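Local coordinates for uncharacterized hypothetical protein (Parabacteroides merdae, PDB 4EI0) that is of unknown function but belongs to the DUF4466 family and is built largely of antiparallel beta-sheets, at residues V159-C164 and M196-E201; F209-S214 and S226-N231; T232-V237 and N269-L274. All coordinates share one frame; numbering follows the deposited sequence. Where two conformers were deposited one is given.

Contact 1 (V159-C164 and M196-E201)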
ATOM      1  N   VAL B 159      12.064  14.716  41.326  1.00 49.62           N
ATOM      2  CA  VAL B 159      12.462  14.631  42.700  1.00 55.36           C
ATOM      3  C   VAL B 159      13.493  15.720  42.941  1.00 52.11           C
ATOM      4  O   VAL B 159      14.424  15.897  42.161  1.00 57.78           O
ATOM      5  CB  VAL B 159      12.987  13.215  43.029  1.00 52.60           C
ATOM      6  CG1 VAL B 159      13.577  13.190  44.423  1.00 47.57           C
ATOM      7  CG2 VAL B 159      11.819  12.197  42.892  1.00 40.56           C
ATOM      8  N   THR B 160      13.320  16.459  44.021  1.00 46.99           N
ATOM      9  CA  THR B 160      14.226  17.541  44.357  1.00 53.46           C
ATOM     10  C   THR B 160      14.340  17.553  45.875  1.00 60.17           C
ATOM     11  O   THR B 160      13.656  16.797  46.575  1.00 54.14           O
ATOM     12  CB  THR B 160      13.702  18.893  43.849  1.00 57.83           C
ATOM     13  OG1 THR B 160      12.493  19.218  44.541  1.00 64.83           O
ATOM     14  CG2 THR B 160      13.399  18.840  42.363  1.00 48.66           C
ATOM     15  N   ASN B 161      15.183  18.411  46.411  1.00 55.08           N
ATOM     16  CA  ASN B 161      15.303  18.506  47.862  1.00 62.11           C
ATOM     17  C   ASN B 161      13.987  18.862  48.563  1.00 65.37           C
ATOM     18  O   ASN B 161      13.783  18.492  49.716  1.00 60.65           O
ATOM     19  CB  ASN B 161      16.394  19.509  48.243  1.00 68.59           C
ATOM     20  CG  ASN B 161      17.767  18.895  48.162  1.00 90.65           C
ATOM     21  OD1 ASN B 161      18.162  18.079  49.017  1.00 79.06           O
ATOM     22  ND2 ASN B 161      18.497  19.249  47.108  1.00108.22           N
ATOM     23  N   ASP B 162      13.103  19.566  47.860  1.00 60.31           N
ATOM     24  CA  ASP B 162      11.788  19.894  48.398  1.00 73.69           C
ATOM     25  C   ASP B 162      10.751  18.835  48.084  1.00 59.78           C
ATOM     26  O   ASP B 162       9.842  18.646  48.872  1.00 60.71           O
ATOM     27  CB  ASP B 162      11.285  21.245  47.863  1.00 75.78           C
ATOM     28  CG  ASP B 162      12.086  22.403  48.370  1.00 74.80           C
ATOM     29  OD1 ASP B 162      12.847  22.236  49.362  1.00 63.36           O
ATOM     30  OD2 ASP B 162      11.928  23.484  47.771  1.00 85.22           O
ATOM     31  N   LYS B 163      10.863  18.214  46.908  1.00 52.55           N
ATOM     32  CA  LYS B 163       9.935  17.235  46.442  1.00 52.35           C
ATOM     33  C   LYS B 163      10.629  15.909  46.635  1.00 46.68           C
ATOM     34  O   LYS B 163      11.056  15.263  45.681  1.00 51.28           O
ATOM     35  CB  LYS B 163       9.589  17.464  44.969  1.00 54.06           C
ATOM     36  CG  LYS B 163       8.869  18.776  44.705  1.00 60.04           C
ATOM     37  CD  LYS B 163       8.338  18.823  43.282  1.00 60.82           C
ATOM     38  CE  LYS B 163       9.447  19.164  42.304  1.00 70.99           C
ATOM     39  NZ  LYS B 163       8.918  19.261  40.911  1.00 80.59           N
ATOM     40  N   CYS B 164      10.709  15.538  47.893  1.00 49.01           N
ATOM     41  CA  CYS B 164      11.667  14.619  48.371  1.00 53.88           C
ATOM     42  C   CYS B 164      11.115  13.408  49.093  1.00 48.04           C
ATOM     43  O   CYS B 164      11.900  12.615  49.562  1.00 47.07           O
ATOM     44  CB  CYS B 164      12.615  15.371  49.327  1.00 54.57           C
ATOM     45  SG  CYS B 164      11.870  16.077  50.811  1.00 59.43           S
HETATM   46  N   MSE B 196      13.091   9.105  51.959  1.00 46.60           N
HETATM   47  CA  MSE B 196      13.394  10.519  51.821  1.00 47.26           C
HETATM   48  C   MSE B 196      14.629  10.665  50.956  1.00 50.83           C
HETATM   49  O   MSE B 196      15.690  10.104  51.271  1.00 45.68           O
HETATM   50  CB  MSE B 196      13.641  11.184  53.165  1.00 46.73           C
HETATM   51  CG  MSE B 196      14.015  12.678  53.030  1.00 49.22           C
HETATM   52 SE   MSE B 196      14.260  13.495  54.739  0.75 54.71          SE
HETATM   53  CE  MSE B 196      14.447  15.409  54.220  1.00 59.69           C
ATOM     54  N   TYR B 197      14.474  11.405  49.867  1.00 46.60           N
ATOM     55  CA  TYR B 197      15.606  11.807  49.042  1.00 46.76           C
ATOM     56  C   TYR B 197      16.244  13.048  49.607  1.00 54.30           C
ATOM     57  O   TYR B 197      15.553  13.928  50.106  1.00 52.20           O
ATOM     58  CB  TYR B 197      15.118  12.099  47.648  1.00 46.57           C
ATOM     59  CG  TYR B 197      16.088  12.876  46.850  1.00 52.85           C
ATOM     60  CD1 TYR B 197      17.128  12.225  46.188  1.00 58.92           C
ATOM     61  CD2 TYR B 197      15.994  14.249  46.749  1.00 55.35           C
ATOM     62  CE1 TYR B 197      18.053  12.917  45.445  1.00 57.37           C
ATOM     63  CE2 TYR B 197      16.933  14.971  46.000  1.00 65.55           C
ATOM     64  CZ  TYR B 197      17.961  14.296  45.350  1.00 65.52           C
ATOM     65  OH  TYR B 197      18.867  14.956  44.572  1.00 53.43           O
ATOM     66  N   ALA B 198      17.564  13.118  49.519  1.00 57.63           N
ATOM     67  CA  ALA B 198      18.297  14.333  49.788  1.00 56.04           C
ATOM     68  C   ALA B 198      19.516  14.377  48.881  1.00 63.47           C
ATOM     69  O   ALA B 198      20.106  13.348  48.631  1.00 53.52           O
ATOM     70  CB  ALA B 198      18.751  14.336  51.223  1.00 58.98           C
ATOM     71  N   TYR B 199      19.921  15.561  48.440  1.00 67.86           N
ATOM     72  CA  TYR B 199      21.212  15.753  47.779  1.00 57.12           C
ATOM     73  C   TYR B 199      22.172  16.419  48.717  1.00 67.91           C
ATOM     74  O   TYR B 199      21.839  17.410  49.289  1.00 70.04           O
ATOM     75  CB  TYR B 199      21.057  16.672  46.587  1.00 62.61           C
ATOM     76  CG  TYR B 199      22.365  16.993  45.894  1.00 65.06           C
ATOM     77  CD1 TYR B 199      23.007  16.031  45.111  1.00 66.53           C
ATOM     78  CD2 TYR B 199      22.933  18.256  45.973  1.00 68.26           C
ATOM     79  CE1 TYR B 199      24.192  16.319  44.445  1.00 72.21           C
ATOM     80  CE2 TYR B 199      24.130  18.557  45.306  1.00 73.96           C
ATOM     81  CZ  TYR B 199      24.750  17.587  44.548  1.00 68.85           C
ATOM     82  OH  TYR B 199      25.920  17.843  43.907  1.00 75.51           O
ATOM     83  N   SER B 200      23.377  15.904  48.855  1.00 59.63           N
ATOM     84  CA  SER B 200      24.412  16.568  49.646  1.00 67.11           C
ATOM     85  C   SER B 200      25.540  16.981  48.707  1.00 61.65           C
ATOM     86  O   SER B 200      25.836  16.306  47.712  1.00 68.17           O
ATOM     87  CB  SER B 200      24.936  15.640  50.747  1.00 63.10           C
ATOM     88  OG  SER B 200      26.180  16.058  51.262  1.00 66.60           O
ATOM     89  N   GLU B 201      26.152  18.113  48.983  1.00 65.78           N
ATOM     90  CA  GLU B 201      27.286  18.551  48.169  1.00 72.32           C
ATOM     91  C   GLU B 201      28.610  17.843  48.515  1.00 75.64           C
ATOM     92  O   GLU B 201      29.602  18.029  47.805  1.00 81.88           O
ATOM     93  CB  GLU B 201      27.421  20.076  48.200  1.00 82.88           C
ATOM     94  CG  GLU B 201      26.545  20.709  47.129  1.00 85.85           C
ATOM     95  CD  GLU B 201      26.494  22.217  47.214  1.00105.35           C
ATOM     96  OE1 GLU B 201      27.554  22.856  47.415  1.00103.33           O
ATOM     97  OE2 GLU B 201      25.382  22.761  47.059  1.00104.86           O
TER
HETATM   98  O   HOH W   1      15.524  16.589  50.828  1.00 52.59           O

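Contact 2 (F209-S214 and S226-N231)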
ATOM      1  N   PHE B 209      19.179   8.218  49.261  1.00 49.82           N
ATOM      2  CA  PHE B 209      17.853   7.775  49.712  1.00 48.64           C
ATOM      3  C   PHE B 209      18.024   7.335  51.153  1.00 48.21           C
ATOM      4  O   PHE B 209      18.914   6.538  51.489  1.00 50.56           O
ATOM      5  CB  PHE B 209      17.312   6.576  48.957  1.00 52.90           C
ATOM      6  CG  PHE B 209      16.789   6.854  47.568  1.00 48.93           C
ATOM      7  CD1 PHE B 209      16.509   8.131  47.103  1.00 44.72           C
ATOM      8  CD2 PHE B 209      16.500   5.774  46.732  1.00 48.32           C
ATOM      9  CE1 PHE B 209      15.979   8.327  45.823  1.00 46.22           C
ATOM     10  CE2 PHE B 209      16.006   5.959  45.452  1.00 48.45           C
ATOM     11  CZ  PHE B 209      15.713   7.247  45.001  1.00 45.68           C
ATOM     12  N   TYR B 210      17.179   7.866  52.026  1.00 48.93           N
ATOM     13  CA  TYR B 210      17.211   7.539  53.438  1.00 42.37           C
ATOM     14  C   TYR B 210      15.861   7.027  53.882  1.00 45.17           C
ATOM     15  O   TYR B 210      14.860   7.256  53.240  1.00 51.68           O
ATOM     16  CB  TYR B 210      17.531   8.766  54.254  1.00 45.98           C
ATOM     17  CG  TYR B 210      18.802   9.422  53.880  1.00 49.39           C
ATOM     18  CD1 TYR B 210      20.010   8.759  54.056  1.00 52.77           C
ATOM     19  CD2 TYR B 210      18.831  10.721  53.381  1.00 48.95           C
ATOM     20  CE1 TYR B 210      21.203   9.371  53.765  1.00 56.72           C
ATOM     21  CE2 TYR B 210      20.044  11.352  53.090  1.00 53.15           C
ATOM     22  CZ  TYR B 210      21.225  10.667  53.294  1.00 58.40           C
ATOM     23  OH  TYR B 210      22.459  11.247  53.002  1.00 56.53           O
ATOM     24  N   THR B 211      15.851   6.365  55.019  1.00 49.73           N
ATOM     25  CA  THR B 211      14.667   5.747  55.576  1.00 51.61           C
ATOM     26  C   THR B 211      14.726   5.898  57.114  1.00 54.67           C
ATOM     27  O   THR B 211      15.674   6.478  57.624  1.00 53.86           O
ATOM     28  CB  THR B 211      14.602   4.274  55.144  1.00 55.56           C
ATOM     29  OG1 THR B 211      13.241   3.837  55.221  1.00 62.73           O
ATOM     30  CG2 THR B 211      15.499   3.396  56.032  1.00 58.71           C
ATOM     31  N   SER B 212      13.727   5.402  57.854  1.00 58.33           N
ATOM     32  CA  SER B 212      13.605   5.706  59.295  1.00 64.44           C
ATOM     33  C   SER B 212      14.866   5.383  60.087  1.00 64.28           C
ATOM     34  O   SER B 212      15.238   6.120  60.982  1.00 66.19           O
ATOM     35  CB  SER B 212      12.421   4.964  59.931  1.00 65.22           C
ATOM     36  OG  SER B 212      12.688   3.570  59.970  1.00 78.20           O
ATOM     37  N   SER B 213      15.526   4.280  59.759  1.00 66.19           N
ATOM     38  CA  SER B 213      16.680   3.860  60.539  1.00 63.04           C
ATOM     39  C   SER B 213      18.008   4.214  59.874  1.00 64.50           C
ATOM     40  O   SER B 213      19.036   3.772  60.312  1.00 62.65           O
ATOM     41  CB  SER B 213      16.579   2.363  60.827  1.00 54.87           C
ATOM     42  OG  SER B 213      16.418   1.639  59.630  1.00 61.33           O
ATOM     43  N   SER B 214      18.024   5.047  58.834  1.00 66.74           N
ATOM     44  CA  SER B 214      19.318   5.408  58.238  1.00 64.91           C
ATOM     45  C   SER B 214      20.242   5.973  59.336  1.00 66.91           C
ATOM     46  O   SER B 214      19.782   6.719  60.178  1.00 69.78           O
ATOM     47  CB  SER B 214      19.167   6.438  57.118  1.00 60.33           C
ATOM     48  OG  SER B 214      18.426   5.954  55.996  1.00 53.00           O
ATOM     49  N   SER B 226       8.982  14.341  61.542  1.00 67.43           N
ATOM     50  CA  SER B 226       8.454  13.496  62.603  1.00 72.81           C
ATOM     51  C   SER B 226       7.232  12.819  62.026  1.00 57.12           C
ATOM     52  O   SER B 226       6.502  13.375  61.157  1.00 62.10           O
ATOM     53  CB  SER B 226       8.133  14.262  63.902  1.00 77.03           C
ATOM     54  OG  SER B 226       7.234  15.331  63.655  1.00 70.54           O
ATOM     55  N   GLY B 227       7.046  11.583  62.447  1.00 59.10           N
ATOM     56  CA  GLY B 227       6.029  10.742  61.866  1.00 68.02           C
ATOM     57  C   GLY B 227       6.580   9.839  60.764  1.00 60.25           C
ATOM     58  O   GLY B 227       5.877   8.947  60.320  1.00 51.39           O
ATOM     59  N   PHE B 228       7.791  10.092  60.263  1.00 64.46           N
ATOM     60  CA  PHE B 228       8.393   9.179  59.253  1.00 57.77           C
ATOM     61  C   PHE B 228       8.933   7.957  60.001  1.00 62.86           C
ATOM     62  O   PHE B 228      10.038   7.967  60.512  1.00 70.62           O
ATOM     63  CB  PHE B 228       9.497   9.879  58.458  1.00 64.52           C
ATOM     64  CG  PHE B 228      10.112   9.062  57.325  1.00 57.49           C
ATOM     65  CD1 PHE B 228      10.039   7.677  57.264  1.00 68.61           C
ATOM     66  CD2 PHE B 228      10.846   9.710  56.342  1.00 72.31           C
ATOM     67  CE1 PHE B 228      10.657   6.976  56.245  1.00 66.76           C
ATOM     68  CE2 PHE B 228      11.441   9.009  55.319  1.00 72.07           C
ATOM     69  CZ  PHE B 228      11.353   7.643  55.272  1.00 60.10           C
ATOM     70  N   VAL B 229       8.133   6.909  60.062  1.00 60.39           N
ATOM     71  CA  VAL B 229       8.436   5.722  60.856  1.00 57.21           C
ATOM     72  C   VAL B 229       8.674   4.435  59.999  1.00 64.74           C
ATOM     73  O   VAL B 229       9.173   3.440  60.499  1.00 57.47           O
ATOM     74  CB  VAL B 229       7.269   5.467  61.824  1.00 62.04           C
ATOM     75  CG1 VAL B 229       7.177   6.594  62.857  1.00 55.62           C
ATOM     76  CG2 VAL B 229       5.968   5.363  61.032  1.00 55.40           C
ATOM     77  N   ASN B 230       8.343   4.442  58.712  1.00 56.85           N
ATOM     78  CA  ASN B 230       8.576   3.258  57.868  1.00 47.31           C
ATOM     79  C   ASN B 230      10.058   2.950  57.634  1.00 48.41           C
ATOM     80  O   ASN B 230      10.825   3.803  57.195  1.00 55.46           O
ATOM     81  CB  ASN B 230       7.876   3.410  56.519  1.00 49.48           C
ATOM     82  CG  ASN B 230       6.390   3.464  56.650  1.00 58.29           C
ATOM     83  OD1 ASN B 230       5.861   3.151  57.705  1.00 63.39           O
ATOM     84  ND2 ASN B 230       5.698   3.853  55.582  1.00 61.39           N
ATOM     85  N   ASN B 231      10.461   1.725  57.957  1.00 56.98           N
ATOM     86  CA  ASN B 231      11.837   1.273  57.725  1.00 59.88           C
ATOM     87  C   ASN B 231      11.930   0.444  56.420  1.00 57.69           C
ATOM     88  O   ASN B 231      11.741  -0.757  56.409  1.00 56.26           O
ATOM     89  CB  ASN B 231      12.344   0.477  58.920  1.00 63.09           C
ATOM     90  CG  ASN B 231      13.841   0.296  58.886  1.00 66.15           C
ATOM     91  OD1 ASN B 231      14.562   0.920  58.087  1.00 78.25           O
ATOM     92  ND2 ASN B 231      14.315  -0.597  59.713  1.00 71.57           N
TER

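Contact 3 (T232-V237 and N269-L274)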
ATOM      1  N   THR B 232      12.152   1.135  55.322  1.00 45.45           N
ATOM      2  CA  THR B 232      12.141   0.533  54.000  1.00 52.30           C
ATOM      3  C   THR B 232      13.430  -0.251  53.745  1.00 48.48           C
ATOM      4  O   THR B 232      14.499   0.195  54.124  1.00 49.91           O
ATOM      5  CB  THR B 232      11.972   1.659  52.958  1.00 53.41           C
ATOM      6  OG1 THR B 232      10.764   2.365  53.243  1.00 51.09           O
ATOM      7  CG2 THR B 232      11.893   1.107  51.542  1.00 46.01           C
ATOM      8  N   LYS B 233      13.315  -1.428  53.137  1.00 49.15           N
ATOM      9  CA  LYS B 233      14.477  -2.213  52.729  1.00 45.16           C
ATOM     10  C   LYS B 233      14.885  -1.845  51.316  1.00 49.38           C
ATOM     11  O   LYS B 233      14.029  -1.756  50.432  1.00 41.52           O
ATOM     12  CB  LYS B 233      14.129  -3.707  52.715  1.00 47.68           C
ATOM     13  CG  LYS B 233      13.830  -4.304  54.083  1.00 52.64           C
ATOM     14  CD  LYS B 233      13.478  -5.786  53.912  1.00 64.47           C
ATOM     15  CE  LYS B 233      13.453  -6.519  55.248  1.00 75.07           C
ATOM     16  NZ  LYS B 233      12.592  -5.762  56.202  1.00 77.42           N
HETATM   17  N   MSE B 234      16.177  -1.686  51.085  1.00 46.74           N
HETATM   18  CA  MSE B 234      16.694  -1.201  49.793  1.00 49.86           C
HETATM   19  C   MSE B 234      17.973  -1.936  49.370  1.00 48.23           C
HETATM   20  O   MSE B 234      18.795  -2.259  50.230  1.00 47.44           O
HETATM   21  CB  MSE B 234      17.073   0.288  49.948  1.00 48.05           C
HETATM   22  CG  MSE B 234      15.939   1.239  50.107  1.00 65.42           C
HETATM   23 SE   MSE B 234      16.671   3.004  50.398  0.75 64.27          SE
HETATM   24  CE  MSE B 234      16.845   3.022  52.339  1.00 70.87           C
ATOM     25  N   ILE B 235      18.132  -2.164  48.056  1.00 45.67           N
ATOM     26  CA  ILE B 235      19.357  -2.782  47.430  1.00 46.22           C
ATOM     27  C   ILE B 235      19.737  -1.917  46.241  1.00 45.99           C
ATOM     28  O   ILE B 235      18.924  -1.697  45.324  1.00 44.74           O
ATOM     29  CB  ILE B 235      19.074  -4.226  46.964  1.00 49.02           C
ATOM     30  CG1 ILE B 235      18.735  -5.115  48.188  1.00 50.78           C
ATOM     31  CG2 ILE B 235      20.207  -4.831  46.105  1.00 48.87           C
ATOM     32  CD1 ILE B 235      18.295  -6.534  47.821  1.00 54.34           C
ATOM     33  N   LYS B 236      20.909  -1.305  46.326  1.00 44.42           N
ATOM     34  CA  LYS B 236      21.406  -0.378  45.316  1.00 48.35           C
ATOM     35  C   LYS B 236      21.878  -1.220  44.133  1.00 43.45           C
ATOM     36  O   LYS B 236      22.532  -2.258  44.321  1.00 44.91           O
ATOM     37  CB  LYS B 236      22.574   0.423  45.885  1.00 49.73           C
ATOM     38  CG  LYS B 236      23.126   1.512  44.969  1.00 56.72           C
ATOM     39  CD  LYS B 236      24.471   1.984  45.531  1.00 59.10           C
ATOM     40  CE  LYS B 236      24.955   3.292  44.916  1.00 56.13           C
ATOM     41  NZ  LYS B 236      26.176   3.735  45.714  1.00 61.28           N
ATOM     42  N   VAL B 237      21.560  -0.762  42.931  1.00 43.79           N
ATOM     43  CA  VAL B 237      21.927  -1.404  41.670  0.50 48.94           C
ATOM     44  C   VAL B 237      22.488  -0.318  40.732  1.00 46.35           C
ATOM     45  O   VAL B 237      22.154   0.841  40.913  1.00 47.63           O
ATOM     46  CB  VAL B 237      20.680  -1.995  41.001  0.50 50.68           C
ATOM     47  CG1 VAL B 237      21.021  -2.491  39.608  0.50 57.12           C
ATOM     48  CG2 VAL B 237      20.136  -3.153  41.830  0.50 52.95           C
ATOM     49  N   ASN B 269      19.665   0.098  54.748  1.00 50.65           N
ATOM     50  CA  ASN B 269      18.688   1.143  55.119  1.00 50.99           C
ATOM     51  C   ASN B 269      19.072   2.559  54.687  1.00 54.24           C
ATOM     52  O   ASN B 269      18.492   3.526  55.157  1.00 56.13           O
ATOM     53  CB  ASN B 269      18.412   1.106  56.614  1.00 50.61           C
ATOM     54  CG  ASN B 269      19.673   1.347  57.432  1.00 54.02           C
ATOM     55  OD1 ASN B 269      20.731   1.603  56.895  1.00 62.34           O
ATOM     56  ND2 ASN B 269      19.555   1.240  58.725  1.00 70.51           N
ATOM     57  N   TYR B 270      20.054   2.675  53.805  1.00 49.80           N
ATOM     58  CA  TYR B 270      20.368   3.947  53.142  1.00 48.54           C
ATOM     59  C   TYR B 270      21.104   3.635  51.860  1.00 50.56           C
ATOM     60  O   TYR B 270      21.733   2.587  51.753  1.00 60.79           O
ATOM     61  CB  TYR B 270      21.230   4.874  54.013  1.00 51.28           C
ATOM     62  CG  TYR B 270      22.670   4.381  54.189  1.00 55.44           C
ATOM     63  CD1 TYR B 270      22.970   3.370  55.091  1.00 61.75           C
ATOM     64  CD2 TYR B 270      23.702   4.879  53.411  1.00 65.97           C
ATOM     65  CE1 TYR B 270      24.264   2.887  55.229  1.00 62.26           C
ATOM     66  CE2 TYR B 270      24.997   4.407  53.544  1.00 62.78           C
ATOM     67  CZ  TYR B 270      25.264   3.406  54.455  1.00 70.02           C
ATOM     68  OH  TYR B 270      26.529   2.916  54.618  1.00 69.74           O
ATOM     69  N   ILE B 271      21.013   4.530  50.878  1.00 46.01           N
ATOM     70  CA  ILE B 271      21.779   4.450  49.625  1.00 45.08           C
ATOM     71  C   ILE B 271      22.410   5.816  49.339  1.00 55.47           C
ATOM     72  O   ILE B 271      21.738   6.837  49.390  1.00 55.37           O
ATOM     73  CB  ILE B 271      20.899   4.069  48.441  1.00 46.31           C
ATOM     74  CG1 ILE B 271      20.386   2.619  48.604  1.00 50.79           C
ATOM     75  CG2 ILE B 271      21.682   4.246  47.136  1.00 51.98           C
ATOM     76  CD1 ILE B 271      19.394   2.255  47.515  1.00 56.43           C
ATOM     77  N   LEU B 272      23.696   5.821  49.038  1.00 48.73           N
ATOM     78  CA  LEU B 272      24.445   7.042  48.694  1.00 56.16           C
ATOM     79  C   LEU B 272      24.877   6.971  47.226  1.00 60.53           C
ATOM     80  O   LEU B 272      24.837   5.910  46.615  1.00 55.05           O
ATOM     81  CB  LEU B 272      25.687   7.205  49.599  1.00 55.94           C
ATOM     82  CG  LEU B 272      25.460   7.146  51.134  1.00 52.99           C
ATOM     83  CD1 LEU B 272      26.716   7.242  51.958  1.00 54.00           C
ATOM     84  CD2 LEU B 272      24.490   8.226  51.603  1.00 50.38           C
ATOM     85  N   GLY B 273      25.286   8.103  46.661  1.00 60.69           N
ATOM     86  CA  GLY B 273      25.816   8.137  45.311  1.00 52.36           C
ATOM     87  C   GLY B 273      24.928   7.659  44.189  1.00 65.80           C
ATOM     88  O   GLY B 273      25.401   7.028  43.251  1.00 62.75           O
ATOM     89  N   LEU B 274      23.638   7.958  44.257  1.00 50.96           N
ATOM     90  CA  LEU B 274      22.801   7.716  43.127  1.00 49.80           C
ATOM     91  C   LEU B 274      23.186   8.616  41.948  1.00 54.00           C
ATOM     92  O   LEU B 274      23.656   9.716  42.143  1.00 56.30           O
ATOM     93  CB  LEU B 274      21.348   7.933  43.508  1.00 51.32           C
ATOM     94  CG  LEU B 274      20.799   6.852  44.412  1.00 48.97           C
ATOM     95  CD1 LEU B 274      19.523   7.394  45.066  1.00 54.86           C
ATOM     96  CD2 LEU B 274      20.566   5.557  43.669  1.00 47.26           C
TER

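Contact 1 (V159-C164 and M196-E201)
Tyr-197 swings its ring toward Val-159 by placing CG anti to the backbone N (chi1 163°), and Val-159 sends CG1 out by the same choice, so that the valine methyl lies over one face of the phenol. CG1 sits 3.9 Å from the centroid of the Tyr-197 ring and 29° off its normal, a CH-pi contact displaced toward the CG and CD2 corner. The ring is met at its rim as well: Asn-161 N lies in its plane, and Thr-160 O comes to 3.5 Å from CD2 of Tyr-197. The phenol hydroxyl is taken up by His-207 ND1, which fixes the far end of the ring.

Three polar links join the segments. Backbone to backbone, Tyr-197 N gives a 2.9 Å bond to Cys-164 O, in the carbonyl plane. The side-chain amide of Asn-161, with CG beside its own backbone N, offers OD1 to Tyr-199 N at 3.1 Å; the N-H points almost straight at the oxygen (174°), but tilted from the carbonyl plane. Between these two bonds a water donates to Asn-161 O and to Tyr-197 O, 2.8 Å from each. An ST motif, Lys-163 N to Thr-160 OG1 at 3.0 Å, and the backbone bond from Thr-160 N to Lys-163 O help to close the loop.

Val-305 and Val-303 of strand 302-311 pack on Val-159 and Tyr-197 respectively. The arrangement is that of a short connection passing from the edge of one antiparallel sheet to the next, with an aromatic of the second sheet pressed against the first.

Contact 2 (F209-S214 and S226-N231)
Ser-213 OG donates to Asn-231 OD1 at 2.5 Å, a length too short to be read closely, and approaches from above the carbonyl plane instead of along a lone pair. Asn-231 brings its amide there by holding CG anti to the backbone N (chi1 -165°), and the same serine hydroxyl is also hydrogen-bonded to Asn-269 ND2. Two further bonds are weak: Ser-212 N and Ser-212 OG both reach Asn-230 O, each at 3.4 Å. Thr-211 OG1 finds its partners outside the pair, in Thr-232 N and Asp-194 O.

The serines sit on a type I beta turn, Thr-211 to Ser-214, just after strand 207-210, closed by Ser-214 N to Thr-211 O at 3.0 Å. Ser-214 OG then reaches back to accept from Thr-211 N at 2.8 Å, so the turn is gripped from within while its outer hydroxyls face the rest of the irregular loop leading to strand 233-238. Replacing Asn-231 by an alanine would probably leave Ser-213 OG without its acceptor and open a gap beside Thr-211 CG2, which now lies 3.4 Å from Asn-231 OD1.

Farther in, the buried ring of Phe-228 carries the apolar side of the contact. Its CZ comes to 3.8 Å from Thr-211 CA, and its CE1 lies equally near Ser-212 N, both obliquely; Met-196 and Ile-193 pack on this ring as well.

Contact 3 (T232-V237 and N269-L274)
Lys-236 NZ donates to Leu-272 O at 2.7 Å, tilted out of the carbonyl plane, and this is where the two strands are joined by a hydrogen bond. Close beside the Lys-236 amine lies Gly-273, whose positive phi favours glycine. The lysine reaches its acceptor with CG anti to the backbone N (chi1 -175°) and a chain extended from there on, so its methylenes run across Ile-271. CG of Lys-236 lies 3.8 Å from Ile-271 CG2, and the charged end arrives at the carbonyl while the aliphatic part covers the isoleucine branch. The other branch of Ile-271 turns to Met-234, present as selenomethionine: CD1 of Ile-271 is 3.9 Å from Met-234 CB and 4.0 Å from its SE. A bend at the last torsion of Met-234 (chi3 -89°) carries CE onto the peptide of Asn-269, 3.3 Å from the carbonyl C.

Behind this shell, Phe-209 and Thr-211 pack on Met-234, and Ala-280 on Ile-271. Backbone bonds hold each strand from its own sheet, Ile-235 to Trp-281 and Ile-271 to Phe-209. Away from the contact, the ring of Tyr-270 stacks on Tyr-218.

The axes of 233-237 and 270-274 run 25° from parallel and come no closer than 7.4 Å, so side chains bridge the distance. Strand 233-238 is outermost in the sheet that holds 278-283, and 270-274 is outermost in the one that holds 207-210; the pair is thus a worked case of the edge strands of two sheets facing each other, with isoleucine, selenomethionine and the lysine stem filling the gap between them and a lysine-to-carbonyl bond at one end.

Read from the N terminus, the three contacts follow in series, and none nests in or crosses another. Contact 1 closes the stretch that includes strand 165-167, strand 176-178 and helix 180-185, returning the chain to strand 195-199. Contact 2 follows one strand later and closes the irregular loop between strands 207-210 and 233-238. Contact 3 then closes the stretch carrying helices 243-246 and 256-261. Strands 195-199, 207-210 and 270-274 are neighbours in one sheet, so Met-196 O to Tyr-210 N at 2.8 Å couples contacts 1 and 2, and Phe-209 N to Ile-271 O at 2.9 Å couples contacts 2 and 3. Contacts 1 and 3 also join this sheet to the one holding strands 152-159 and 233-238.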